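Local coordinates for ethyl tert-butyl ether degradation EthD protein (Ralstonia eutropha JMP134, PDB 3BF4) that is of unknown function but has the ferredoxin-like fold of the EthD family, for which an oxidoreductase activity is tentatively inferred, at residues Val25-Thr30 with Ala38-Arg43. The protein carries 3 engineered substitutions. Numbering follows the deposited sequence.
Sequences VMYPYT and AYYCDR. With EDO (1,2-ethanediol), chain C.
Tyr27 and Tyr40 meet across a wide backbone gap, their CA atoms 11.4 Å apart, with Tyr27 near the end of strand 21-28 and Tyr40 in the first turns of helix 37-52. Such a spacing illustrates how a helix can rest on a sheet through long aromatic side chains, with no hydrogen bond passing directly between the two segments. The two residues reach in from opposite directions. Tyr40 has CG anti to its own backbone N (chi1 -176°), which sends the ring down from the helix toward the strand. Its OH arrives at the edge of the Tyr27 ring, near that ring's plane and 3.5 Å from CE2. The planes stand at 80°, yet the approach is oblique, with Tyr27 CE2 lying 3.8 Å from Tyr40 CZ.

A molecule of 1,2-ethanediol, probably from the crystallisation liquor, joins the phenols. Its O1 lies in the plane of both rings and hydrogen-bonds to Tyr27 OH and Tyr40 OH, each at 2.8 Å, while Val25 CG1 packs 3.2 Å from the same oxygen. The two hydroxyls thus share one diol oxygen, which bridges helix and strand where no direct hydrogen bond does.

Tyr27 OH also hydrogen-bonds to Tyr108, and Phe35 meets both rings edge-to-face. Within this ferredoxin-like fold, the contact lies where helix 37-52 covers the antiparallel sheet, Tyr40 also touching Cys80 on the adjacent strand 76-84.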
ATOM      1  N   VAL A  25       4.889   4.018  -3.735  1.00 53.97           N
ATOM      2  CA  VAL A  25       5.263   4.146  -5.155  1.00 52.75           C
ATOM      3  C   VAL A  25       4.618   2.917  -5.794  1.00 52.88           C
ATOM      4  O   VAL A  25       4.876   1.787  -5.367  1.00 51.57           O
ATOM      5  CB  VAL A  25       6.761   4.186  -5.387  1.00 52.88           C
ATOM      6  CG1 VAL A  25       7.054   4.448  -6.875  1.00 50.66           C
ATOM      7  CG2 VAL A  25       7.405   5.254  -4.509  1.00 55.37           C
HETATM    8  N   MSE A  26       3.755   3.150  -6.779  1.00 52.56           N
HETATM    9  CA  MSE A  26       2.919   2.110  -7.373  1.00 53.52           C
HETATM   10  C   MSE A  26       3.004   2.163  -8.893  1.00 54.18           C
HETATM   11  O   MSE A  26       2.592   3.149  -9.497  1.00 54.31           O
HETATM   12  CB  MSE A  26       1.493   2.325  -6.875  1.00 52.37           C
HETATM   13  CG  MSE A  26       1.419   2.389  -5.349  1.00 57.51           C
HETATM   14 SE   MSE A  26      -0.276   2.926  -4.628  0.75 56.07          SE
HETATM   15  CE  MSE A  26      -0.414   4.716  -5.399  1.00 58.18           C
ATOM     16  N   TYR A  27       3.551   1.101  -9.494  1.00 53.66           N
ATOM     17  CA  TYR A  27       3.789   1.029 -10.939  1.00 53.65           C
ATOM     18  C   TYR A  27       2.632   0.301 -11.591  1.00 54.27           C
ATOM     19  O   TYR A  27       2.517  -0.903 -11.384  1.00 54.03           O
ATOM     20  CB  TYR A  27       5.106   0.298 -11.227  1.00 53.22           C
ATOM     21  CG  TYR A  27       6.321   1.025 -10.712  1.00 53.27           C
ATOM     22  CD1 TYR A  27       7.069   1.860 -11.553  1.00 56.15           C
ATOM     23  CD2 TYR A  27       6.723   0.900  -9.374  1.00 53.70           C
ATOM     24  CE1 TYR A  27       8.203   2.543 -11.079  1.00 56.49           C
ATOM     25  CE2 TYR A  27       7.841   1.574  -8.889  1.00 51.01           C
ATOM     26  CZ  TYR A  27       8.577   2.400  -9.743  1.00 56.91           C
ATOM     27  OH  TYR A  27       9.684   3.064  -9.268  1.00 60.04           O
ATOM     28  N   PRO A  28       1.771   1.017 -12.362  1.00 54.16           N
ATOM     29  CA  PRO A  28       0.635   0.368 -13.011  1.00 55.48           C
ATOM     30  C   PRO A  28       1.053  -0.754 -13.969  1.00 56.10           C
ATOM     31  O   PRO A  28       2.062  -0.612 -14.683  1.00 56.33           O
ATOM     32  CB  PRO A  28      -0.018   1.502 -13.814  1.00 55.19           C
ATOM     33  CG  PRO A  28       0.443   2.729 -13.202  1.00 54.42           C
ATOM     34  CD  PRO A  28       1.806   2.456 -12.705  1.00 54.06           C
ATOM     35  N   TYR A  29       0.300  -1.854 -13.937  1.00 57.81           N
ATOM     36  CA  TYR A  29       0.534  -2.994 -14.818  1.00 60.07           C
ATOM     37  C   TYR A  29       0.126  -2.575 -16.223  1.00 61.48           C
ATOM     38  O   TYR A  29      -0.984  -2.083 -16.416  1.00 61.67           O
ATOM     39  CB  TYR A  29      -0.293  -4.216 -14.380  1.00 61.69           C
ATOM     40  CG  TYR A  29      -0.152  -5.460 -15.258  1.00 59.82           C
ATOM     41  CD1 TYR A  29       0.787  -6.461 -14.960  1.00 65.86           C
ATOM     42  CD2 TYR A  29      -0.970  -5.644 -16.379  1.00 61.98           C
ATOM     43  CE1 TYR A  29       0.917  -7.616 -15.774  1.00 65.07           C
ATOM     44  CE2 TYR A  29      -0.852  -6.790 -17.197  1.00 64.61           C
ATOM     45  CZ  TYR A  29       0.093  -7.769 -16.890  1.00 66.33           C
ATOM     46  OH  TYR A  29       0.199  -8.890 -17.699  1.00 68.18           O
ATOM     47  N   THR A  30       1.035  -2.757 -17.175  1.00 63.88           N
ATOM     48  CA  THR A  30       0.796  -2.456 -18.592  1.00 67.08           C
ATOM     49  C   THR A  30       1.248  -3.705 -19.375  1.00 67.38           C
ATOM     50  O   THR A  30       2.432  -4.069 -19.317  1.00 65.91           O
ATOM     51  CB  THR A  30       1.574  -1.190 -19.043  1.00 67.58           C
ATOM     52  OG1 THR A  30       1.496  -0.166 -18.029  1.00 71.06           O
ATOM     53  CG2 THR A  30       1.023  -0.673 -20.364  1.00 71.05           C
ATOM     54  N   ALA A  38      14.092  -7.867 -10.201  1.00 54.48           N
ATOM     55  CA  ALA A  38      15.375  -8.159  -9.527  1.00 54.59           C
ATOM     56  C   ALA A  38      16.179  -6.882  -9.285  1.00 54.77           C
ATOM     57  O   ALA A  38      16.631  -6.644  -8.171  1.00 56.13           O
ATOM     58  CB  ALA A  38      16.220  -9.178 -10.336  1.00 52.79           C
ATOM     59  N   TYR A  39      16.354  -6.070 -10.330  1.00 54.26           N
ATOM     60  CA  TYR A  39      17.077  -4.788 -10.221  1.00 54.37           C
ATOM     61  C   TYR A  39      16.359  -3.875  -9.222  1.00 54.72           C
ATOM     62  O   TYR A  39      16.982  -3.262  -8.360  1.00 55.24           O
ATOM     63  CB  TYR A  39      17.172  -4.083 -11.591  1.00 55.17           C
ATOM     64  CG  TYR A  39      18.065  -2.851 -11.599  1.00 55.59           C
ATOM     65  CD1 TYR A  39      17.602  -1.611 -11.102  1.00 56.28           C
ATOM     66  CD2 TYR A  39      19.375  -2.913 -12.101  1.00 56.64           C
ATOM     67  CE1 TYR A  39      18.415  -0.481 -11.102  1.00 56.12           C
ATOM     68  CE2 TYR A  39      20.209  -1.765 -12.105  1.00 57.43           C
ATOM     69  CZ  TYR A  39      19.717  -0.560 -11.601  1.00 56.83           C
ATOM     70  OH  TYR A  39      20.498   0.572 -11.587  1.00 56.96           O
ATOM     71  N   TYR A  40      15.044  -3.794  -9.366  1.00 54.28           N
ATOM     72  CA  TYR A  40      14.211  -2.979  -8.491  1.00 56.21           C
ATOM     73  C   TYR A  40      14.443  -3.289  -7.012  1.00 56.43           C
ATOM     74  O   TYR A  40      14.735  -2.400  -6.222  1.00 55.96           O
ATOM     75  CB  TYR A  40      12.735  -3.180  -8.845  1.00 55.05           C
ATOM     76  CG  TYR A  40      11.797  -2.310  -8.074  1.00 54.90           C
ATOM     77  CD1 TYR A  40      11.956  -0.917  -8.077  1.00 53.14           C
ATOM     78  CD2 TYR A  40      10.710  -2.851  -7.379  1.00 56.42           C
ATOM     79  CE1 TYR A  40      11.076  -0.081  -7.391  1.00 52.73           C
ATOM     80  CE2 TYR A  40       9.808  -2.009  -6.683  1.00 56.35           C
ATOM     81  CZ  TYR A  40      10.003  -0.632  -6.697  1.00 56.65           C
ATOM     82  OH  TYR A  40       9.145   0.181  -6.011  1.00 57.24           O
ATOM     83  N   CYS A  41      14.374  -4.568  -6.686  1.00 58.97           N
ATOM     84  CA  CYS A  41      14.532  -5.046  -5.323  1.00 58.34           C
ATOM     85  C   CYS A  41      15.953  -5.019  -4.734  1.00 56.68           C
ATOM     86  O   CYS A  41      16.112  -4.582  -3.600  1.00 55.20           O
ATOM     87  CB  CYS A  41      14.018  -6.481  -5.251  1.00 60.48           C
ATOM     88  SG  CYS A  41      14.119  -7.213  -3.641  1.00 68.13           S
ATOM     89  N   ASP A  42      16.945  -5.515  -5.481  1.00 56.33           N
ATOM     90  CA  ASP A  42      18.341  -5.605  -4.962  0.50 57.38           C
ATOM     91  C   ASP A  42      19.244  -4.412  -5.291  1.00 56.46           C
ATOM     92  O   ASP A  42      20.261  -4.248  -4.615  1.00 56.86           O
ATOM     93  CB  ASP A  42      19.089  -6.973  -5.183  0.50 57.48           C
ATOM     94  CG  ASP A  42      18.339  -7.978  -6.059  0.50 59.04           C
ATOM     95  OD1 ASP A  42      17.173  -8.279  -5.728  0.50 63.66           O
ATOM     96  OD2 ASP A  42      18.929  -8.519  -7.027  0.50 57.93           O
ATOM     97  N   ARG A  43      18.885  -3.576  -6.278  1.00 56.85           N
ATOM     98  CA  ARG A  43      19.714  -2.399  -6.658  1.00 57.81           C
ATOM     99  C   ARG A  43      19.040  -1.072  -6.347  1.00 56.18           C
ATOM    100  O   ARG A  43      19.583  -0.256  -5.608  1.00 55.81           O
ATOM    101  CB  ARG A  43      20.081  -2.430  -8.153  1.00 59.23           C
ATOM    102  CG  ARG A  43      20.801  -3.701  -8.636  1.00 64.94           C
ATOM    103  CD  ARG A  43      22.267  -3.669  -8.325  1.00 73.77           C
ATOM    104  NE  ARG A  43      22.983  -2.746  -9.221  1.00 80.12           N
ATOM    105  CZ  ARG A  43      23.521  -3.047 -10.416  1.00 79.15           C
ATOM    106  NH1 ARG A  43      23.456  -4.282 -10.944  1.00 79.94           N
ATOM    107  NH2 ARG A  43      24.146  -2.085 -11.108  1.00 76.35           N
TER
HETATM  108  C1  EDO C 109      10.905   3.378  -5.590  1.00 52.25           C
HETATM  109  O1  EDO C 109       9.855   2.880  -6.443  1.00 48.24           O
HETATM  110  C2  EDO C 109      11.352   4.797  -5.953  1.00 47.90           C
HETATM  111  O2  EDO C 109      11.131   5.076  -7.340  1.00 50.81           O